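Local coordinates for glucose-inhibited division protein A-related protein, probable oxidoreductase (Thermus thermophilus, PDB 2CUL), which binds flavin-adenine dinucleotide in a Rossmann-type fold and is probably an oxidoreductase related to the glucose-inhibited division protein A, at residues V135-R140 with S145-L150; A11-A16 with W68-R73. All coordinates share one frame; numbering follows the deposited sequence.

Interaction 1. Residues V135-R140 with S145-L150. With FAD (flavin-adenine dinucleotide), chain B.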
# COMPACT_ATOMS: atom_id res chain seq x y z
N VAL A 135 5.82 -17.84 -15.23
CA VAL A 135 4.91 -17.36 -14.19
C VAL A 135 5.75 -17.03 -12.96
O VAL A 135 6.35 -17.92 -12.35
CB VAL A 135 3.87 -18.44 -13.82
CG1 VAL A 135 2.93 -17.92 -12.74
CG2 VAL A 135 3.08 -18.85 -15.05
N GLU A 136 5.78 -15.76 -12.59
CA GLU A 136 6.57 -15.32 -11.45
C GLU A 136 5.71 -14.91 -10.26
O GLU A 136 4.57 -14.49 -10.42
CB GLU A 136 7.46 -14.14 -11.85
CG GLU A 136 8.47 -14.46 -12.93
CD GLU A 136 9.47 -15.52 -12.50
OE1 GLU A 136 10.18 -15.30 -11.49
OE2 GLU A 136 9.56 -16.57 -13.17
N GLU A 137 6.28 -15.05 -9.06
CA GLU A 137 5.59 -14.66 -7.84
C GLU A 137 5.97 -13.20 -7.64
O GLU A 137 6.90 -12.88 -6.91
CB GLU A 137 6.07 -15.51 -6.66
CG GLU A 137 5.44 -15.15 -5.33
CD GLU A 137 5.74 -16.16 -4.25
OE1 GLU A 137 6.93 -16.48 -4.04
OE2 GLU A 137 4.78 -16.64 -3.60
N ALA A 138 5.25 -12.32 -8.33
CA ALA A 138 5.52 -10.89 -8.27
C ALA A 138 4.25 -10.07 -8.46
O ALA A 138 3.39 -10.42 -9.27
CB ALA A 138 6.53 -10.52 -9.36
N GLY A 139 4.15 -8.96 -7.73
CA GLY A 139 2.97 -8.11 -7.83
C GLY A 139 3.05 -7.12 -8.97
O GLY A 139 2.06 -6.51 -9.35
N ARG A 140 4.25 -6.96 -9.52
CA ARG A 140 4.51 -6.04 -10.63
C ARG A 140 5.84 -6.48 -11.23
O ARG A 140 6.64 -7.13 -10.55
CB ARG A 140 4.57 -4.59 -10.11
CG ARG A 140 4.87 -3.53 -11.17
CD ARG A 140 4.41 -2.14 -10.68
NE ARG A 140 4.86 -1.91 -9.31
CZ ARG A 140 4.07 -1.55 -8.31
NH1 ARG A 140 2.77 -1.35 -8.50
NH2 ARG A 140 4.57 -1.44 -7.08
N SER A 145 7.05 -10.90 -4.59
CA SER A 145 6.03 -10.92 -3.56
C SER A 145 6.36 -12.03 -2.56
O SER A 145 6.51 -13.19 -2.95
CB SER A 145 4.66 -11.18 -4.18
OG SER A 145 3.71 -11.57 -3.20
N TYR A 146 6.50 -11.66 -1.29
CA TYR A 146 6.78 -12.61 -0.22
C TYR A 146 5.43 -13.20 0.18
O TYR A 146 4.46 -12.47 0.38
CB TYR A 146 7.42 -11.90 0.98
CG TYR A 146 8.91 -11.65 0.85
CD1 TYR A 146 9.42 -10.89 -0.20
CD2 TYR A 146 9.80 -12.16 1.79
CE1 TYR A 146 10.79 -10.63 -0.31
CE2 TYR A 146 11.17 -11.91 1.70
CZ TYR A 146 11.66 -11.14 0.65
OH TYR A 146 13.01 -10.89 0.56
N PRO A 147 5.35 -14.54 0.31
CA PRO A 147 4.11 -15.25 0.68
C PRO A 147 3.63 -15.17 2.12
O PRO A 147 2.47 -15.45 2.41
CB PRO A 147 4.43 -16.68 0.27
CG PRO A 147 5.87 -16.79 0.67
CD PRO A 147 6.46 -15.50 0.12
N ASP A 148 4.52 -14.78 3.02
CA ASP A 148 4.19 -14.73 4.45
C ASP A 148 2.95 -13.97 4.89
O ASP A 148 2.14 -14.51 5.65
CB ASP A 148 5.40 -14.19 5.21
CG ASP A 148 6.67 -14.92 4.85
OD1 ASP A 148 7.14 -15.74 5.67
OD2 ASP A 148 7.19 -14.67 3.75
N LEU A 149 2.80 -12.72 4.45
CA LEU A 149 1.65 -11.94 4.89
C LEU A 149 0.32 -12.58 4.50
O LEU A 149 -0.59 -12.67 5.33
CB LEU A 149 1.73 -10.51 4.35
CG LEU A 149 0.63 -9.55 4.81
CD1 LEU A 149 0.57 -9.49 6.33
CD2 LEU A 149 0.90 -8.17 4.23
N LEU A 150 0.19 -13.02 3.26
CA LEU A 150 -1.06 -13.66 2.84
C LEU A 150 -1.32 -14.91 3.68
O LEU A 150 -2.45 -15.16 4.10
CB LEU A 150 -1.00 -14.06 1.36
CG LEU A 150 -2.19 -14.90 0.89
CD1 LEU A 150 -3.48 -14.10 1.05
CD2 LEU A 150 -2.00 -15.31 -0.56
PA FAD B . 0.99 -0.52 -5.17
O1A FAD B . 1.32 -1.74 -5.93
O2A FAD B . 1.16 0.81 -5.81
O5B FAD B . 1.84 -0.51 -3.82
C5B FAD B . 1.88 -1.66 -2.98
C4B FAD B . 3.15 -1.53 -2.15
O4B FAD B . 3.05 -2.47 -1.08
C3B FAD B . 4.45 -1.89 -2.91
O3B FAD B . 5.44 -0.90 -2.76
C2B FAD B . 4.83 -3.22 -2.34
O2B FAD B . 6.18 -3.57 -2.45
C1B FAD B . 4.32 -3.08 -0.91
N9A FAD B . 4.11 -4.34 -0.20
C8A FAD B . 3.28 -5.37 -0.56
N7A FAD B . 3.32 -6.38 0.30
C5A FAD B . 4.21 -5.98 1.27
C6A FAD B . 4.68 -6.61 2.44
N6A FAD B . 4.29 -7.80 2.85
N1A FAD B . 5.61 -5.91 3.21
C2A FAD B . 6.03 -4.66 2.82
N3A FAD B . 5.62 -4.01 1.70
C4A FAD B . 4.71 -4.71 0.96
N1 FAD B . -3.61 1.60 -12.88
C2 FAD B . -3.37 2.66 -13.74
O2 FAD B . -3.83 3.75 -13.53
N3 FAD B . -2.56 2.43 -14.86
C4 FAD B . -1.99 1.21 -15.18
O4 FAD B . -1.28 1.09 -16.20
C4X FAD B . -2.25 0.14 -14.31
N5 FAD B . -1.71 -1.12 -14.56
C5X FAD B . -1.96 -2.18 -13.71
C6 FAD B . -1.42 -3.43 -13.99
C7 FAD B . -1.63 -4.55 -13.16
C7M FAD B . -1.00 -5.87 -13.52
C8 FAD B . -2.44 -4.37 -11.98
C8M FAD B . -2.71 -5.51 -11.03
C9 FAD B . -3.00 -3.11 -11.69
C9A FAD B . -2.78 -1.99 -12.53
N10 FAD B . -3.34 -0.69 -12.27
C10 FAD B . -3.07 0.37 -13.15
C1' FAD B . -4.22 -0.42 -11.06
C2' FAD B . -3.65 0.38 -9.87
O2' FAD B . -3.60 1.74 -10.20
C3' FAD B . -2.24 -0.10 -9.46
O3' FAD B . -2.24 -1.48 -9.10
C4' FAD B . -1.68 0.66 -8.24
O4' FAD B . -0.28 0.41 -8.08
C5' FAD B . -2.46 0.24 -6.98
O5' FAD B . -1.98 0.97 -5.85
P FAD B . -1.71 0.30 -4.44
O1P FAD B . -1.28 1.41 -3.57
O2P FAD B . -2.90 -0.49 -3.98
O3P FAD B . -0.53 -0.72 -4.68
O HOH W 1 8.79 -14.21 -4.09
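With chi1 at 178°, Glu-137 swings CG away from its own N and runs on extended, which lays its CG and CD beside the carbonyl oxygen of Ser-145 and carries OE2 to within 3.9 Å of CB of Pro-147, whose side chain it crosses at about a right angle. Glu-137 is the centre of an inverse gamma turn, closed by a weak bond from Ala-138 N to Glu-136 O. The backbones are joined by Ser-145 N, which donates to Glu-137 O over 3.1 Å. A water donates to both OE1 of Glu-137 and O of Ser-145, bridging two acceptors that stand 3.5 Å apart. A small polar residue suits position 145, since its OG is spent on Phe-124 O while CB lies near Ala-138. Past Gly-139, where the chain turns a corner, Arg-140 reaches FAD: a bend at chi3 (47°) helps bring NH1 3.0 Å from O1A, and the phosphorus PA lies in the guanidinium plane at its edge. Glu-143 forms a salt bridge to NE of the same side chain. Leu-149 sets CD2 3.7 Å from N6A of the adenine. A cationic group at the diphosphate would probably offset its negative charge, with Glu-143 helping to fix the guanidinium's direction.

Interaction 2. Residues A11-A16 with W68-R73; sequences AGFSGA and WAFHAR. With FAD (flavin-adenine dinucleotide), chain B.
O1P of FAD is gripped twice by Ser-14, in the first turn of helix 13-24: the backbone N donates over 2.8 Å in a nearly straight bond (170°), and OG donates to O1P over 2.8 Å as well. Its chi1 of 62° puts OG between the backbone N and the carbonyl carbon, on the phosphate side. Phe-13 N adds a bond of 3.2 Å to O2A on the other phosphate. This is the strand-turn-helix of a dinucleotide-binding Rossmann fold, consistent with a GxGxxG pattern that includes Gly-12 and Gly-15; the helix N terminus faces the diphosphate, and a side chain at Gly-12 would run into O5B. Beyond the phosphates, Phe-13 and Phe-70 of helix 67-79 approach from opposite directions and meet rim to rim, CE1 of Phe-13 lying 3.6 Å from CE2 of Phe-70. The planes are inclined by only 20° and neither ring lies over the other. Large flat apolar groups suit this buried place, where Leu-56 of helix 55-59 touches both rings and the Phe-13 ring also stacks with Tyr-213. Replacing Phe-13 by an alanine would probably open a gap beside Phe-70 and deprive Tyr-213 of its stacking partner.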
# COMPACT_ATOMS: atom_id res chain seq x y z
N ALA A 11 4.29 1.39 0.31
CA ALA A 11 4.52 2.76 -0.14
C ALA A 11 4.14 2.93 -1.60
O ALA A 11 4.91 3.49 -2.39
CB ALA A 11 5.98 3.14 0.08
N GLY A 12 2.96 2.45 -1.95
CA GLY A 12 2.48 2.56 -3.32
C GLY A 12 1.54 3.74 -3.47
O GLY A 12 1.49 4.62 -2.61
N PHE A 13 0.77 3.75 -4.55
CA PHE A 13 -0.13 4.87 -4.79
C PHE A 13 -1.13 5.17 -3.69
O PHE A 13 -1.37 6.34 -3.39
CB PHE A 13 -0.83 4.68 -6.14
CG PHE A 13 0.08 4.88 -7.31
CD1 PHE A 13 0.21 6.14 -7.90
CD2 PHE A 13 0.87 3.84 -7.79
CE1 PHE A 13 1.12 6.35 -8.94
CE2 PHE A 13 1.78 4.04 -8.83
CZ PHE A 13 1.90 5.30 -9.40
N SER A 14 -1.71 4.15 -3.06
CA SER A 14 -2.67 4.41 -2.00
C SER A 14 -1.99 4.64 -0.65
O SER A 14 -2.33 5.57 0.07
CB SER A 14 -3.68 3.25 -1.87
OG SER A 14 -3.04 2.03 -1.53
N GLY A 15 -1.01 3.80 -0.32
CA GLY A 15 -0.30 3.93 0.94
C GLY A 15 0.51 5.20 1.08
O GLY A 15 0.49 5.84 2.13
N ALA A 16 1.24 5.56 0.04
CA ALA A 16 2.06 6.77 0.08
C ALA A 16 1.17 8.02 0.12
O ALA A 16 1.51 9.00 0.78
CB ALA A 16 2.99 6.82 -1.13
N TRP A 68 10.43 4.81 -13.98
CA TRP A 68 11.38 4.74 -12.87
C TRP A 68 11.62 6.14 -12.30
O TRP A 68 11.76 6.31 -11.10
CB TRP A 68 12.72 4.13 -13.29
CG TRP A 68 13.72 4.05 -12.14
CD1 TRP A 68 14.47 5.07 -11.63
CD2 TRP A 68 14.04 2.89 -11.36
NE1 TRP A 68 15.23 4.63 -10.57
CE2 TRP A 68 14.98 3.29 -10.38
CE3 TRP A 68 13.61 1.56 -11.39
CZ2 TRP A 68 15.50 2.40 -9.44
CZ3 TRP A 68 14.13 0.67 -10.46
CH2 TRP A 68 15.07 1.10 -9.49
N ALA A 69 11.67 7.13 -13.18
CA ALA A 69 11.89 8.51 -12.76
C ALA A 69 10.71 8.99 -11.92
O ALA A 69 10.88 9.75 -10.96
CB ALA A 69 12.08 9.42 -13.97
N PHE A 70 9.50 8.56 -12.28
CA PHE A 70 8.31 8.93 -11.52
C PHE A 70 8.49 8.37 -10.11
O PHE A 70 8.26 9.06 -9.11
CB PHE A 70 7.05 8.34 -12.15
CG PHE A 70 5.78 8.68 -11.41
CD1 PHE A 70 5.05 9.82 -11.74
CD2 PHE A 70 5.34 7.87 -10.37
CE1 PHE A 70 3.89 10.15 -11.04
CE2 PHE A 70 4.18 8.19 -9.67
CZ PHE A 70 3.45 9.33 -10.00
N HIS A 71 8.91 7.12 -10.03
CA HIS A 71 9.15 6.48 -8.74
C HIS A 71 10.15 7.29 -7.92
O HIS A 71 9.93 7.55 -6.74
CB HIS A 71 9.70 5.05 -8.94
CG HIS A 71 10.76 4.67 -7.96
ND1 HIS A 71 12.10 4.64 -8.28
CD2 HIS A 71 10.68 4.34 -6.65
CE1 HIS A 71 12.80 4.31 -7.20
NE2 HIS A 71 11.96 4.12 -6.20
N ALA A 72 11.26 7.69 -8.55
CA ALA A 72 12.28 8.45 -7.84
C ALA A 72 11.80 9.80 -7.35
O ALA A 72 12.12 10.21 -6.23
CB ALA A 72 13.52 8.61 -8.72
N ARG A 73 11.05 10.52 -8.18
CA ARG A 73 10.54 11.83 -7.78
C ARG A 73 9.54 11.70 -6.63
O ARG A 73 9.56 12.50 -5.70
CB ARG A 73 9.88 12.54 -8.97
CG ARG A 73 10.86 13.01 -10.04
CD ARG A 73 10.19 14.01 -10.98
NE ARG A 73 8.97 13.45 -11.55
CZ ARG A 73 8.95 12.60 -12.58
NH1 ARG A 73 10.07 12.22 -13.17
NH2 ARG A 73 7.79 12.10 -12.99
PA FAD B . 0.99 -0.52 -5.17
O1A FAD B . 1.32 -1.74 -5.93
O2A FAD B . 1.16 0.81 -5.81
O5B FAD B . 1.84 -0.51 -3.82
C5B FAD B . 1.88 -1.66 -2.98
C4B FAD B . 3.15 -1.53 -2.15
O4B FAD B . 3.05 -2.47 -1.08
C3B FAD B . 4.45 -1.89 -2.91
O3B FAD B . 5.44 -0.90 -2.76
C2B FAD B . 4.83 -3.22 -2.34
O2B FAD B . 6.18 -3.57 -2.45
C1B FAD B . 4.32 -3.08 -0.91
N9A FAD B . 4.11 -4.34 -0.20
C8A FAD B . 3.28 -5.37 -0.56
N7A FAD B . 3.32 -6.38 0.30
C5A FAD B . 4.21 -5.98 1.27
C6A FAD B . 4.68 -6.61 2.44
N6A FAD B . 4.29 -7.80 2.85
N1A FAD B . 5.61 -5.91 3.21
C2A FAD B . 6.03 -4.66 2.82
N3A FAD B . 5.62 -4.01 1.70
C4A FAD B . 4.71 -4.71 0.96
N1 FAD B . -3.61 1.60 -12.88
C2 FAD B . -3.37 2.66 -13.74
O2 FAD B . -3.83 3.75 -13.53
N3 FAD B . -2.56 2.43 -14.86
C4 FAD B . -1.99 1.21 -15.18
O4 FAD B . -1.28 1.09 -16.20
C4X FAD B . -2.25 0.14 -14.31
N5 FAD B . -1.71 -1.12 -14.56
C5X FAD B . -1.96 -2.18 -13.71
C6 FAD B . -1.42 -3.43 -13.99
C7 FAD B . -1.63 -4.55 -13.16
C7M FAD B . -1.00 -5.87 -13.52
C8 FAD B . -2.44 -4.37 -11.98
C8M FAD B . -2.71 -5.51 -11.03
C9 FAD B . -3.00 -3.11 -11.69
C9A FAD B . -2.78 -1.99 -12.53
N10 FAD B . -3.34 -0.69 -12.27
C10 FAD B . -3.07 0.37 -13.15
C1' FAD B . -4.22 -0.42 -11.06
C2' FAD B . -3.65 0.38 -9.87
O2' FAD B . -3.60 1.74 -10.20
C3' FAD B . -2.24 -0.10 -9.46
O3' FAD B . -2.24 -1.48 -9.10
C4' FAD B . -1.68 0.66 -8.24
O4' FAD B . -0.28 0.41 -8.08
C5' FAD B . -2.46 0.24 -6.98
O5' FAD B . -1.98 0.97 -5.85
P FAD B . -1.71 0.30 -4.44
O1P FAD B . -1.28 1.41 -3.57
O2P FAD B . -2.90 -0.49 -3.98
O3P FAD B . -0.53 -0.72 -4.68

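Overall arrangement
From the N terminus, strand 6-9 leads into the glycine-bearing turn and helix 13-24, where interaction 2 opens; it closes at helix 67-79, after a loop of 51 residues that includes strand 29-33 and helix 55-59. Interaction 1 comes later and in series, neither nested in the first nor crossing it, and closes a short loop, with four residues between its segments. The long-range contact thus joins two helices of the Rossmann-type part, whereas the local one ties the edge of the four-stranded antiparallel sheet to the chain leading into helix 148-155. Their centres are 19 Å apart and they do not touch, but FAD bridges them, its diphosphate meeting both 11-16 and 135-140.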